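Local coordinates for protein putative retaining b-glycosidase (PDB 5A95) that hydrolyses beta-glucans, probably of the mixed-linkage type, as a family 5 glycoside hydrolase (GH5_26) whose quaternary structure dictates its specificity, at residues 263-267 with 268-272; 169-172 with 173-177; 191-194 with 195-199; 108-111 with 112-116; 91-94 with 95-99. The protein carries 1 engineered substitution. All blocks are in the same frame, centred on the assembly; numbering follows the deposited sequence. Where two conformers were deposited one is given.

Contact 1 (263-267 with 268-272); sequences EVKND and KNFFK
One face of the Phe-271 ring carries Asp-267 O, which sits 3.1 Å above the ring plane and offset toward the rim. Asp-267 CB also lies over a face, a CH-pi contact at 4.2 Å from the ring centroid, the two side chains running side by side. The Phe-270 ring instead meets its partner at an edge: Asn-266 O comes near its plane, 3.3 Å from CD2. The methylenes of Lys-265 reach the same ring obliquely, CG lying 3.8 Å from CE2, so the apolar part of the lysine packs while its amine leads away. The amides of Asn-266 and Asn-269 cross with planes 43° apart. Asn-269 ND2 gives a nearly straight bond (175°) to Val-264 O at 2.9 Å, in its own amide plane, tying the incoming loop to the first helical turn. Asn-266 turns its CG between backbone N and carbonyl carbon (chi1 63°), which brings OD1 within 2.8 Å of Asn-269 N, nearly in line with the side-chain C=O of Asn-266. Asp-267 probably suits the helix dipole here and salt-bridges Arg-315 of helix 312-323. The short asparagine amide, accepting a backbone N-H three residues on, is a classic N-cap, here opening helix 267-279.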
loop_
_atom_site.group_PDB
_atom_site.type_symbol
_atom_site.label_atom_id
_atom_site.label_comp_id
_atom_site.label_asym_id
_atom_site.label_seq_id
_atom_site.Cartn_x
_atom_site.Cartn_y
_atom_site.Cartn_z
ATOM N N GLU A 263 -11.423 -39.159 15.582
ATOM C CA GLU A 263 -11.115 -39.778 16.857
ATOM C C GLU A 263 -10.653 -41.211 16.680
ATOM O O GLU A 263 -9.782 -41.665 17.378
ATOM C CB GLU A 263 -12.340 -39.698 17.754
ATOM C CG GLU A 263 -12.684 -38.238 18.118
ATOM C CD GLU A 263 -14.014 -38.051 18.824
ATOM O OE1 GLU A 263 -14.804 -39.019 18.990
ATOM O OE2 GLU A 263 -14.272 -36.899 19.199
ATOM N N VAL A 264 -11.234 -41.886 15.709
ATOM C CA VAL A 264 -10.824 -43.214 15.344
ATOM C C VAL A 264 -10.297 -43.175 13.908
ATOM O O VAL A 264 -11.025 -42.824 12.964
ATOM C CB VAL A 264 -11.985 -44.229 15.448
ATOM C CG1 VAL A 264 -11.536 -45.607 14.960
ATOM C CG2 VAL A 264 -12.490 -44.328 16.886
ATOM N N LYS A 265 -9.027 -43.538 13.743
ATOM C CA LYS A 265 -8.374 -43.524 12.448
ATOM C C LYS A 265 -8.724 -44.792 11.681
ATOM O O LYS A 265 -8.299 -45.901 12.027
ATOM C CB LYS A 265 -6.864 -43.423 12.600
ATOM C CG LYS A 265 -6.374 -42.089 13.143
ATOM C CD LYS A 265 -4.845 -42.001 13.055
ATOM C CE LYS A 265 -4.301 -40.608 13.370
ATOM N NZ LYS A 265 -4.327 -40.429 14.833
ATOM N N ASN A 266 -9.511 -44.595 10.621
ATOM C CA ASN A 266 -9.861 -45.632 9.662
ATOM C C ASN A 266 -10.207 -44.950 8.356
ATOM O O ASN A 266 -10.236 -43.722 8.280
ATOM C CB ASN A 266 -10.966 -46.558 10.182
ATOM C CG ASN A 266 -12.286 -45.845 10.421
ATOM O OD1 ASN A 266 -12.578 -44.837 9.807
ATOM N ND2 ASN A 266 -13.076 -46.373 11.342
ATOM N N ASP A 267 -10.444 -45.730 7.306
ATOM C CA ASP A 267 -10.754 -45.135 6.009
ATOM C C ASP A 267 -12.033 -44.320 6.043
ATOM O O ASP A 267 -12.046 -43.196 5.560
ATOM C CB ASP A 267 -10.879 -46.200 4.932
ATOM C CG ASP A 267 -9.555 -46.761 4.477
ATOM O OD1 ASP A 267 -8.516 -46.559 5.138
ATOM O OD2 ASP A 267 -9.577 -47.454 3.458
ATOM N N LYS A 268 -13.103 -44.871 6.620
ATOM C CA LYS A 268 -14.407 -44.209 6.589
ATOM C C LYS A 268 -14.315 -42.813 7.190
ATOM O O LYS A 268 -14.848 -41.838 6.665
ATOM C CB LYS A 268 -15.425 -45.010 7.409
ATOM C CG LYS A 268 -16.757 -44.327 7.616
ATOM C CD LYS A 268 -17.718 -45.162 8.439
ATOM C CE LYS A 268 -19.014 -44.411 8.679
ATOM N NZ LYS A 268 -19.989 -45.210 9.428
ATOM N N ASN A 269 -13.633 -42.697 8.324
ATOM C CA ASN A 269 -13.655 -41.450 9.061
ATOM C C ASN A 269 -12.803 -40.370 8.387
ATOM O O ASN A 269 -13.200 -39.200 8.352
ATOM C CB ASN A 269 -13.256 -41.657 10.523
ATOM C CG ASN A 269 -14.256 -42.506 11.283
ATOM O OD1 ASN A 269 -15.414 -42.617 10.908
ATOM N ND2 ASN A 269 -13.790 -43.127 12.334
ATOM N N PHE A 270 -11.655 -40.755 7.829
ATOM C CA PHE A 270 -10.882 -39.799 7.033
ATOM C C PHE A 270 -11.642 -39.384 5.763
ATOM O O PHE A 270 -11.700 -38.196 5.432
ATOM C CB PHE A 270 -9.515 -40.319 6.660
ATOM C CG PHE A 270 -8.497 -40.141 7.743
ATOM C CD1 PHE A 270 -7.970 -38.878 7.983
ATOM C CD2 PHE A 270 -8.064 -41.208 8.530
ATOM C CE1 PHE A 270 -7.049 -38.679 9.010
ATOM C CE2 PHE A 270 -7.119 -41.016 9.528
ATOM C CZ PHE A 270 -6.624 -39.750 9.768
ATOM N N PHE A 271 -12.224 -40.344 5.057
ATOM C CA PHE A 271 -12.911 -40.006 3.810
ATOM C C PHE A 271 -14.056 -39.046 4.099
ATOM O O PHE A 271 -14.297 -38.106 3.325
ATOM C CB PHE A 271 -13.483 -41.253 3.127
ATOM C CG PHE A 271 -12.459 -42.238 2.606
ATOM C CD1 PHE A 271 -11.111 -41.940 2.520
ATOM C CD2 PHE A 271 -12.865 -43.486 2.196
ATOM C CE1 PHE A 271 -10.200 -42.854 2.028
ATOM C CE2 PHE A 271 -11.956 -44.433 1.701
ATOM C CZ PHE A 271 -10.629 -44.100 1.591
ATOM N N LYS A 272 -14.791 -39.277 5.189
ATOM C CA LYS A 272 -15.916 -38.431 5.504
ATOM C C LYS A 272 -15.459 -36.992 5.819
ATOM O O LYS A 272 -16.024 -36.023 5.340
ATOM C CB LYS A 272 -16.736 -39.002 6.676
ATOM C CG LYS A 272 -17.899 -38.097 7.088
ATOM C CD LYS A 272 -19.108 -38.771 7.713
ATOM C CE LYS A 272 -20.431 -38.182 7.185
ATOM N NZ LYS A 272 -20.445 -36.730 6.786
#

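Contact 2 (169-172 with 173-177); sequences RRIT and FRYQN. Unlike the reference sequence in segment 173-177: Gln-176 (reference Lys).
From Arg-169 to Arg-174 the backbone is alpha-helical, and the bonds from Phe-173 N to Arg-169 O, Arg-174 N to Arg-170 O and Tyr-175 N to Ile-171 O close its last turns. This is the C-terminal end of helix 161-174 in the (beta/alpha)8 barrel of family 5, and Tyr-175 is the first residue to leave helical angles. Ile-171 and Thr-172 are buried against strand 181-185, the small threonine also fitting against helix 202-219 and returning its hydroxyl to Trp-168 O. The arginines suit the partly exposed flanks: Arg-170 pairs with Asp-166, whereas Arg-169 bonds to Tyr-152 O of the second subunit. Arg-174, extended with CG anti to the backbone N (chi1 -166°), salt-bridges one oxygen of Asp-124 through NH2, while Tyr-175 OH bonds to the other, so both carboxylate oxygens are held. Gln-176, the engineered position (lysine in the reference), accepts through OE1 from Gln-39 NE2. The Tyr-175 ring takes Arg-174 CG over one face, 3.9 Å above its plane. Ile-171 crosses the tyrosine at a slant, its CD1 4.1 Å from Tyr-175 CE2.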
loop_
_atom_site.group_PDB
_atom_site.type_symbol
_atom_site.label_atom_id
_atom_site.label_comp_id
_atom_site.label_asym_id
_atom_site.label_seq_id
_atom_site.Cartn_x
_atom_site.Cartn_y
_atom_site.Cartn_z
ATOM N N ARG A 169 -0.494 -9.883 -13.521
ATOM C CA ARG A 169 -0.507 -9.114 -14.761
ATOM C C ARG A 169 0.675 -9.503 -15.646
ATOM O O ARG A 169 0.511 -9.782 -16.860
ATOM C CB ARG A 169 -0.501 -7.609 -14.430
ATOM C CG ARG A 169 -0.506 -6.675 -15.636
ATOM C CD ARG A 169 0.912 -6.406 -16.194
ATOM N NE ARG A 169 0.881 -5.430 -17.265
ATOM C CZ ARG A 169 0.856 -4.116 -17.079
ATOM N NH1 ARG A 169 0.881 -3.613 -15.868
ATOM N NH2 ARG A 169 0.820 -3.293 -18.122
ATOM N N ARG A 170 1.860 -9.551 -15.064
ATOM C CA ARG A 170 3.064 -9.840 -15.829
ATOM C C ARG A 170 3.054 -11.264 -16.380
ATOM O O ARG A 170 3.446 -11.509 -17.527
ATOM C CB ARG A 170 4.312 -9.661 -14.978
ATOM C CG ARG A 170 4.681 -8.230 -14.651
ATOM C CD ARG A 170 5.809 -8.250 -13.638
ATOM N NE ARG A 170 6.267 -6.969 -13.115
ATOM C CZ ARG A 170 7.251 -6.250 -13.647
ATOM N NH1 ARG A 170 7.846 -6.599 -14.759
ATOM N NH2 ARG A 170 7.631 -5.151 -13.042
ATOM N N ILE A 171 2.677 -12.213 -15.543
ATOM C CA ILE A 171 2.614 -13.604 -15.914
ATOM C C ILE A 171 1.623 -13.813 -17.048
ATOM O O ILE A 171 1.913 -14.516 -18.031
ATOM C CB ILE A 171 2.247 -14.477 -14.677
ATOM C CG1 ILE A 171 3.372 -14.528 -13.636
ATOM C CG2 ILE A 171 1.782 -15.857 -15.092
ATOM C CD1 ILE A 171 4.571 -15.381 -14.040
ATOM N N THR A 172 0.435 -13.252 -16.895
ATOM C CA THR A 172 -0.604 -13.502 -17.856
ATOM C C THR A 172 -0.252 -12.942 -19.215
ATOM O O THR A 172 -0.501 -13.565 -20.246
ATOM C CB THR A 172 -1.974 -12.985 -17.363
ATOM O OG1 THR A 172 -2.266 -13.521 -16.063
ATOM C CG2 THR A 172 -3.076 -13.415 -18.283
ATOM N N PHE A 173 0.349 -11.757 -19.225
ATOM C CA PHE A 173 0.825 -11.180 -20.479
ATOM C C PHE A 173 1.918 -12.041 -21.110
ATOM O O PHE A 173 1.873 -12.379 -22.286
ATOM C CB PHE A 173 1.365 -9.776 -20.245
ATOM C CG PHE A 173 1.972 -9.121 -21.463
ATOM C CD1 PHE A 173 1.188 -8.616 -22.473
ATOM C CD2 PHE A 173 3.335 -8.990 -21.566
ATOM C CE1 PHE A 173 1.766 -7.994 -23.560
ATOM C CE2 PHE A 173 3.921 -8.390 -22.659
ATOM C CZ PHE A 173 3.123 -7.890 -23.649
ATOM N N ARG A 174 2.912 -12.417 -20.331
ATOM C CA ARG A 174 4.042 -13.121 -20.883
ATOM C C ARG A 174 3.667 -14.462 -21.467
ATOM O O ARG A 174 4.229 -14.860 -22.489
ATOM C CB ARG A 174 5.149 -13.317 -19.853
ATOM C CG ARG A 174 6.487 -13.743 -20.446
ATOM C CD ARG A 174 7.555 -13.744 -19.376
ATOM N NE ARG A 174 8.914 -13.986 -19.819
ATOM C CZ ARG A 174 9.892 -13.078 -19.816
ATOM N NH1 ARG A 174 9.641 -11.798 -19.555
ATOM N NH2 ARG A 174 11.124 -13.435 -20.086
ATOM N N TYR A 175 2.758 -15.172 -20.824
ATOM C CA TYR A 175 2.439 -16.539 -21.222
ATOM C C TYR A 175 1.091 -16.671 -21.948
ATOM O O TYR A 175 0.517 -17.748 -22.014
ATOM C CB TYR A 175 2.582 -17.512 -20.045
ATOM C CG TYR A 175 3.977 -17.449 -19.482
ATOM C CD1 TYR A 175 5.081 -17.803 -20.272
ATOM C CD2 TYR A 175 4.215 -16.969 -18.196
ATOM C CE1 TYR A 175 6.366 -17.675 -19.793
ATOM C CE2 TYR A 175 5.496 -16.835 -17.722
ATOM C CZ TYR A 175 6.577 -17.177 -18.516
ATOM O OH TYR A 175 7.840 -17.002 -18.002
ATOM N N GLN A 176 0.637 -15.582 -22.571
ATOM C CA GLN A 176 -0.593 -15.652 -23.337
ATOM C C GLN A 176 -0.463 -16.741 -24.413
ATOM O O GLN A 176 0.556 -16.817 -25.093
ATOM C CB GLN A 176 -0.897 -14.311 -23.996
ATOM C CG GLN A 176 -2.267 -14.277 -24.626
ATOM C CD GLN A 176 -2.607 -12.958 -25.298
ATOM O OE1 GLN A 176 -1.896 -11.969 -25.168
ATOM N NE2 GLN A 176 -3.728 -12.942 -25.979
ATOM N N ASN A 177 -1.488 -17.576 -24.520
ATOM C CA ASN A 177 -1.550 -18.579 -25.609
ATOM C C ASN A 177 -0.422 -19.634 -25.502
ATOM O O ASN A 177 0.050 -20.136 -26.512
ATOM C CB ASN A 177 -1.519 -17.851 -26.976
ATOM C CG ASN A 177 -1.824 -18.759 -28.171
ATOM O OD1 ASN A 177 -2.656 -19.645 -28.089
ATOM N ND2 ASN A 177 -1.132 -18.520 -29.286
#

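Contact 3 (191-194 with 195-199); sequences TTMG and NTLGE
The backbone from Met-193 to Thr-196 folds into a type I' beta turn, and just outside it Leu-197 N bonds back to Thr-192 O at 3.0 Å. Gly-194 and Asn-195 hold its central places with positive phi, which glycine and asparagine tolerate better than most residues. Thr-192 and Asn-195 lie side by side, and Thr-192 OG1 donates to Asn-195 OD1 at 2.7 Å. Its first torsion, 63°, sets OG1 between the backbone N and the carbonyl carbon, facing that amide. Arg-200 N also bonds to Asn-195 OD1, so two donors grip the one oxygen. In this loop, between strand 189-190 and helix 202-219 of the (beta/alpha)8 barrel, Thr-191 OG1 starts an ST turn by accepting from Met-193 N. A valine at Thr-192 would probably leave Asn-195 OD1 with one donor fewer and its amide less firmly fixed. Thr-196 OG1 donates to Met-193 O at 2.7 Å, reinforcing a weak backbone bond. The Met-193 and Leu-197 side chains slant across each other, Met-193 CG 3.8 Å from Leu-197 CD1, and Arg-169 of the third subunit packs on both.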
loop_
_atom_site.group_PDB
_atom_site.type_symbol
_atom_site.label_atom_id
_atom_site.label_comp_id
_atom_site.label_asym_id
_atom_site.label_seq_id
_atom_site.Cartn_x
_atom_site.Cartn_y
_atom_site.Cartn_z
ATOM N N THR A 191 -4.762 -17.990 5.228
ATOM C CA THR A 191 -4.905 -18.254 6.644
ATOM C C THR A 191 -4.829 -16.953 7.415
ATOM O O THR A 191 -4.082 -16.043 7.024
ATOM C CB THR A 191 -3.863 -19.248 7.211
ATOM O OG1 THR A 191 -4.100 -19.385 8.618
ATOM C CG2 THR A 191 -2.428 -18.778 6.985
ATOM N N THR A 192 -5.581 -16.856 8.510
ATOM C CA THR A 192 -5.397 -15.744 9.422
ATOM C C THR A 192 -4.709 -16.147 10.718
ATOM O O THR A 192 -4.587 -15.328 11.621
ATOM C CB THR A 192 -6.720 -15.077 9.781
ATOM O OG1 THR A 192 -7.529 -16.040 10.463
ATOM C CG2 THR A 192 -7.378 -14.504 8.549
ATOM N N MET A 193 -4.237 -17.378 10.814
ATOM C CA MET A 193 -3.523 -17.850 12.004
ATOM C C MET A 193 -4.360 -17.566 13.252
ATOM O O MET A 193 -3.907 -16.905 14.203
ATOM C CB MET A 193 -2.128 -17.248 12.110
ATOM C CG MET A 193 -1.225 -17.666 10.975
ATOM S SD MET A 193 0.474 -17.104 11.169
ATOM C CE MET A 193 1.082 -18.352 12.323
ATOM N N GLY A 194 -5.566 -18.077 13.295
ATOM C CA GLY A 194 -6.435 -17.875 14.432
ATOM C C GLY A 194 -6.910 -16.448 14.563
ATOM O O GLY A 194 -7.138 -15.931 15.670
ATOM N N ASN A 195 -7.059 -15.764 13.430
ATOM C CA ASN A 195 -7.435 -14.352 13.357
ATOM C C ASN A 195 -6.446 -13.397 14.016
ATOM O O ASN A 195 -6.775 -12.239 14.269
ATOM C CB ASN A 195 -8.874 -14.134 13.830
ATOM C CG ASN A 195 -9.919 -14.671 12.837
ATOM O OD1 ASN A 195 -9.666 -14.892 11.654
ATOM N ND2 ASN A 195 -11.097 -14.866 13.320
ATOM N N THR A 196 -5.203 -13.841 14.156
ATOM C CA THR A 196 -4.129 -12.953 14.541
ATOM C C THR A 196 -3.649 -12.063 13.388
ATOM O O THR A 196 -3.033 -11.029 13.598
ATOM C CB THR A 196 -2.923 -13.713 15.128
ATOM O OG1 THR A 196 -2.409 -14.633 14.150
ATOM C CG2 THR A 196 -3.311 -14.435 16.386
ATOM N N LEU A 197 -3.930 -12.459 12.148
ATOM C CA LEU A 197 -3.512 -11.711 10.969
ATOM C C LEU A 197 -4.602 -10.806 10.408
ATOM O O LEU A 197 -4.346 -10.017 9.497
ATOM C CB LEU A 197 -3.020 -12.650 9.881
ATOM C CG LEU A 197 -1.876 -13.602 10.268
ATOM C CD1 LEU A 197 -1.518 -14.399 9.034
ATOM C CD2 LEU A 197 -0.648 -12.891 10.806
ATOM N N GLY A 198 -5.817 -10.919 10.934
ATOM C CA GLY A 198 -7.001 -10.245 10.386
ATOM C C GLY A 198 -8.213 -11.104 10.670
ATOM O O GLY A 198 -8.084 -12.201 11.210
ATOM N N GLU A 199 -9.383 -10.604 10.339
ATOM C CA GLU A 199 -10.624 -11.369 10.528
ATOM C C GLU A 199 -10.903 -12.158 9.247
ATOM O O GLU A 199 -11.254 -11.584 8.229
ATOM C CB GLU A 199 -11.824 -10.439 10.813
ATOM C CG GLU A 199 -13.174 -11.171 10.869
ATOM C CD GLU A 199 -14.388 -10.294 11.033
ATOM O OE1 GLU A 199 -14.256 -9.180 11.569
ATOM O OE2 GLU A 199 -15.498 -10.727 10.636
#

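Contact 4 (108-111 with 112-116); sequences PVSW and RKLGP
Trp-111 and Pro-116 cross at about a right angle, the proline lying over one face of the indole. Here the short helix 108-114 gives way, through Gly-115, to helix 116-133 of the (beta/alpha)8 barrel. Pro-116 CA stands over the six-membered ring, 4.0 Å from its centroid and 11° off the normal, a CH-pi contact; Pro-116 CB touches Trp-111 CZ2 at 3.6 Å. With CG anti to its backbone N (chi1 178°), the tryptophan swings beneath the first turn of the next helix, where Phe-167 and Trp-141 meet it edge-to-face. An alanine in place of Trp-111 is likely to open a gap beneath Pro-116 and leave these two aromatics without their partner. Gly-115 turns the chain at a positive phi and with backbone angles that would jam a CB against the preceding carbonyl. Arg-112 folds back along its own helix, bent at chi3 (-67°), and its NH1 forms a salt bridge with Glu-163. The guanidinium lies flat over the backbone: Pro-108 O sits 3.4 Å above its plane, over the centre.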
loop_
_atom_site.group_PDB
_atom_site.type_symbol
_atom_site.label_atom_id
_atom_site.label_comp_id
_atom_site.label_asym_id
_atom_site.label_seq_id
_atom_site.Cartn_x
_atom_site.Cartn_y
_atom_site.Cartn_z
ATOM N N PRO A 108 7.251 -14.815 -2.805
ATOM C CA PRO A 108 7.397 -13.378 -3.059
ATOM C C PRO A 108 8.783 -12.819 -2.731
ATOM O O PRO A 108 9.273 -11.924 -3.417
ATOM C CB PRO A 108 6.303 -12.760 -2.156
ATOM C CG PRO A 108 5.210 -13.799 -2.172
ATOM C CD PRO A 108 5.983 -15.121 -2.122
ATOM N N VAL A 109 9.415 -13.306 -1.660
ATOM C CA VAL A 109 10.737 -12.768 -1.303
ATOM C C VAL A 109 11.746 -13.053 -2.422
ATOM O O VAL A 109 12.665 -12.280 -2.638
ATOM C CB VAL A 109 11.220 -13.330 0.052
ATOM C CG1 VAL A 109 11.535 -14.810 -0.030
ATOM C CG2 VAL A 109 12.411 -12.528 0.606
ATOM N N SER A 110 11.587 -14.181 -3.093
ATOM C CA SER A 110 12.464 -14.617 -4.197
ATOM C C SER A 110 12.179 -13.840 -5.489
ATOM O O SER A 110 13.110 -13.469 -6.216
ATOM C CB SER A 110 12.277 -16.120 -4.403
ATOM O OG SER A 110 13.218 -16.613 -5.318
ATOM N N TRP A 111 10.901 -13.595 -5.759
ATOM C CA TRP A 111 10.459 -12.705 -6.813
ATOM C C TRP A 111 11.193 -11.375 -6.657
ATOM O O TRP A 111 11.747 -10.839 -7.624
ATOM C CB TRP A 111 8.932 -12.556 -6.721
ATOM C CG TRP A 111 8.275 -11.643 -7.683
ATOM C CD1 TRP A 111 7.670 -10.447 -7.391
ATOM C CD2 TRP A 111 8.031 -11.871 -9.074
ATOM N NE1 TRP A 111 7.087 -9.914 -8.498
ATOM C CE2 TRP A 111 7.297 -10.762 -9.553
ATOM C CE3 TRP A 111 8.351 -12.896 -9.959
ATOM C CZ2 TRP A 111 6.906 -10.646 -10.886
ATOM C CZ3 TRP A 111 7.927 -12.783 -11.273
ATOM C CH2 TRP A 111 7.241 -11.674 -11.727
ATOM N N ARG A 112 11.185 -10.819 -5.449
ATOM C CA ARG A 112 11.878 -9.550 -5.216
ATOM C C ARG A 112 13.397 -9.689 -5.330
ATOM O O ARG A 112 14.053 -8.826 -5.894
ATOM C CB ARG A 112 11.495 -8.955 -3.857
ATOM C CG ARG A 112 10.073 -8.437 -3.796
ATOM C CD ARG A 112 9.767 -7.788 -2.466
ATOM N NE ARG A 112 9.758 -8.712 -1.339
ATOM C CZ ARG A 112 8.719 -9.455 -0.979
ATOM N NH1 ARG A 112 7.618 -9.435 -1.708
ATOM N NH2 ARG A 112 8.782 -10.247 0.078
ATOM N N LYS A 113 13.968 -10.772 -4.781
ATOM C CA LYS A 113 15.419 -10.914 -4.742
ATOM C C LYS A 113 16.021 -11.049 -6.134
ATOM O O LYS A 113 17.010 -10.378 -6.461
ATOM C CB LYS A 113 15.821 -12.094 -3.848
ATOM C CG LYS A 113 17.325 -12.199 -3.631
ATOM C CD LYS A 113 17.698 -13.250 -2.604
ATOM C CE LYS A 113 19.179 -13.181 -2.241
ATOM N NZ LYS A 113 19.522 -14.242 -1.253
ATOM N N LEU A 114 15.461 -11.949 -6.935
ATOM C CA LEU A 114 15.899 -12.085 -8.321
ATOM C C LEU A 114 15.447 -10.910 -9.172
ATOM O O LEU A 114 16.146 -10.490 -10.099
ATOM C CB LEU A 114 15.400 -13.389 -8.931
ATOM C CG LEU A 114 16.012 -14.656 -8.366
ATOM C CD1 LEU A 114 15.320 -15.903 -8.946
ATOM C CD2 LEU A 114 17.496 -14.640 -8.706
ATOM N N GLY A 115 14.281 -10.375 -8.832
ATOM C CA GLY A 115 13.625 -9.350 -9.613
ATOM C C GLY A 115 12.717 -9.953 -10.670
ATOM O O GLY A 115 13.027 -11.016 -11.216
ATOM N N PRO A 116 11.595 -9.289 -10.978
ATOM C CA PRO A 116 10.683 -9.811 -11.985
ATOM C C PRO A 116 11.319 -10.216 -13.308
ATOM O O PRO A 116 11.009 -11.279 -13.817
ATOM C CB PRO A 116 9.666 -8.667 -12.160
ATOM C CG PRO A 116 9.610 -8.078 -10.805
ATOM C CD PRO A 116 11.034 -8.106 -10.298
#

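Contact 5 (91-94 with 95-99); sequences EELA and NNWGV
Glu-92 holds two donors at once, OE1 accepting from Asn-96 ND2 at 2.9 Å and OE2 from Trp-97 NE1 at 2.8 Å. This is the C-terminal end of helix 87-96, where the chain turns toward strand 101-106 of the (beta/alpha)8 barrel. OE2 lies in the plane of the indole, whose N-H meets it on the anti side but tilted 26° out of the carboxylate plane, the carboxylate being turned 67° from the ring; Asn-96 approaches OE1 from above that carboxylate. A bend at chi2 (68°) brings the glutamate forward along the helix to both. Leu-93, buried, sets CD2 4.1 Å from Trp-97 CB and CB 3.9 Å from Val-99 CG2, the apolar packing expected of the inner face. Further out, Phe-332 meets the indole edge-to-face and Lys-356 makes a cation-pi contact with it, so the ring is held from several directions. Gly-98, at positive phi, suits the reversal that follows the helix. One water donates to Ala-94 O at 2.9 Å and accepts a weak bond from Gly-98 N; a second donates to Val-99 O at 2.6 Å.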
loop_
_atom_site.group_PDB
_atom_site.type_symbol
_atom_site.label_atom_id
_atom_site.label_comp_id
_atom_site.label_asym_id
_atom_site.label_seq_id
_atom_site.Cartn_x
_atom_site.Cartn_y
_atom_site.Cartn_z
ATOM N N GLU A 91 13.557 -33.577 -16.558
ATOM C CA GLU A 91 13.702 -34.845 -17.281
ATOM C C GLU A 91 13.554 -36.046 -16.340
ATOM O O GLU A 91 12.883 -37.029 -16.674
ATOM C CB GLU A 91 15.068 -34.922 -17.963
ATOM C CG GLU A 91 15.226 -33.922 -19.089
ATOM C CD GLU A 91 16.625 -33.939 -19.698
ATOM O OE1 GLU A 91 17.632 -33.608 -19.013
ATOM O OE2 GLU A 91 16.701 -34.270 -20.877
ATOM N N GLU A 92 14.178 -35.968 -15.166
ATOM C CA GLU A 92 14.069 -37.060 -14.198
ATOM C C GLU A 92 12.593 -37.292 -13.845
ATOM O O GLU A 92 12.094 -38.408 -13.810
ATOM C CB GLU A 92 14.851 -36.713 -12.950
ATOM C CG GLU A 92 14.597 -37.641 -11.764
ATOM C CD GLU A 92 15.104 -39.063 -11.943
ATOM O OE1 GLU A 92 15.844 -39.348 -12.916
ATOM O OE2 GLU A 92 14.805 -39.883 -11.063
ATOM N N LEU A 93 11.894 -36.207 -13.574
ATOM C CA LEU A 93 10.509 -36.311 -13.174
ATOM C C LEU A 93 9.610 -36.879 -14.268
ATOM O O LEU A 93 8.774 -37.763 -14.008
ATOM C CB LEU A 93 10.005 -34.945 -12.710
ATOM C CG LEU A 93 10.543 -34.537 -11.346
ATOM C CD1 LEU A 93 10.315 -33.047 -11.080
ATOM C CD2 LEU A 93 9.879 -35.390 -10.261
ATOM N N ALA A 94 9.727 -36.323 -15.473
ATOM C CA ALA A 94 8.896 -36.745 -16.588
ATOM C C ALA A 94 9.234 -38.174 -17.014
ATOM O O ALA A 94 8.343 -38.991 -17.293
ATOM C CB ALA A 94 9.039 -35.802 -17.756
ATOM N N ASN A 95 10.519 -38.483 -17.057
ATOM C CA ASN A 95 10.934 -39.783 -17.595
ATOM C C ASN A 95 10.850 -40.939 -16.620
ATOM O O ASN A 95 10.608 -42.066 -17.026
ATOM C CB ASN A 95 12.368 -39.727 -18.137
ATOM C CG ASN A 95 12.513 -38.780 -19.311
ATOM O OD1 ASN A 95 11.558 -38.509 -20.031
ATOM N ND2 ASN A 95 13.726 -38.275 -19.507
ATOM N N ASN A 96 11.087 -40.653 -15.351
ATOM C CA ASN A 96 11.212 -41.694 -14.325
ATOM C C ASN A 96 10.208 -41.689 -13.178
ATOM O O ASN A 96 10.091 -42.687 -12.473
ATOM C CB ASN A 96 12.615 -41.665 -13.728
ATOM C CG ASN A 96 13.680 -42.068 -14.731
ATOM O OD1 ASN A 96 13.424 -42.849 -15.649
ATOM N ND2 ASN A 96 14.883 -41.555 -14.543
ATOM N N TRP A 97 9.488 -40.580 -12.979
ATOM C CA TRP A 97 8.534 -40.490 -11.863
ATOM C C TRP A 97 7.065 -40.421 -12.266
ATOM O O TRP A 97 6.189 -40.300 -11.404
ATOM C CB TRP A 97 8.906 -39.311 -10.944
ATOM C CG TRP A 97 10.172 -39.525 -10.175
ATOM C CD1 TRP A 97 11.448 -39.582 -10.689
ATOM C CD2 TRP A 97 10.314 -39.703 -8.761
ATOM N NE1 TRP A 97 12.345 -39.829 -9.694
ATOM C CE2 TRP A 97 11.687 -39.894 -8.495
ATOM C CE3 TRP A 97 9.409 -39.717 -7.685
ATOM C CZ2 TRP A 97 12.180 -40.084 -7.192
ATOM C CZ3 TRP A 97 9.902 -39.908 -6.403
ATOM C CH2 TRP A 97 11.271 -40.106 -6.164
ATOM N N GLY A 98 6.782 -40.488 -13.561
ATOM C CA GLY A 98 5.417 -40.596 -14.052
ATOM C C GLY A 98 4.648 -39.302 -14.047
ATOM O O GLY A 98 3.453 -39.311 -14.235
ATOM N N VAL A 99 5.319 -38.175 -13.823
ATOM C CA VAL A 99 4.568 -36.935 -13.692
ATOM C C VAL A 99 4.095 -36.392 -15.030
ATOM O O VAL A 99 4.770 -36.557 -16.044
ATOM C CB VAL A 99 5.344 -35.803 -12.991
ATOM C CG1 VAL A 99 6.030 -36.281 -11.712
ATOM C CG2 VAL A 99 6.316 -35.086 -13.913
HETATM O O HOH W 1 7.679 -41.512 -16.103
HETATM O O HOH W 2 5.368 -37.784 -18.274
#

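Contacts 2 and 4 are the one pair that touch within the chain: Arg-170 CZ packs 3.7 Å from Pro-116 CB, and Arg-170 CD lies 3.8 Å from Trp-111 CZ2. Contacts 2 and 3 have centres 32 Å apart within one subunit, yet meet between subunits, where Arg-169 packs on Leu-197 of the second. Contact 4 also faces another copy, Trp-31 of the third subunit lying on Val-109. Contacts 3 and 4 each place a side chain (Thr-191, Val-109) about 8 Å from a bound glucose unit, near the glycan but not touching it. Contact 1, with its centre 43 Å from that of contact 2, and contact 5 touch no other subunit.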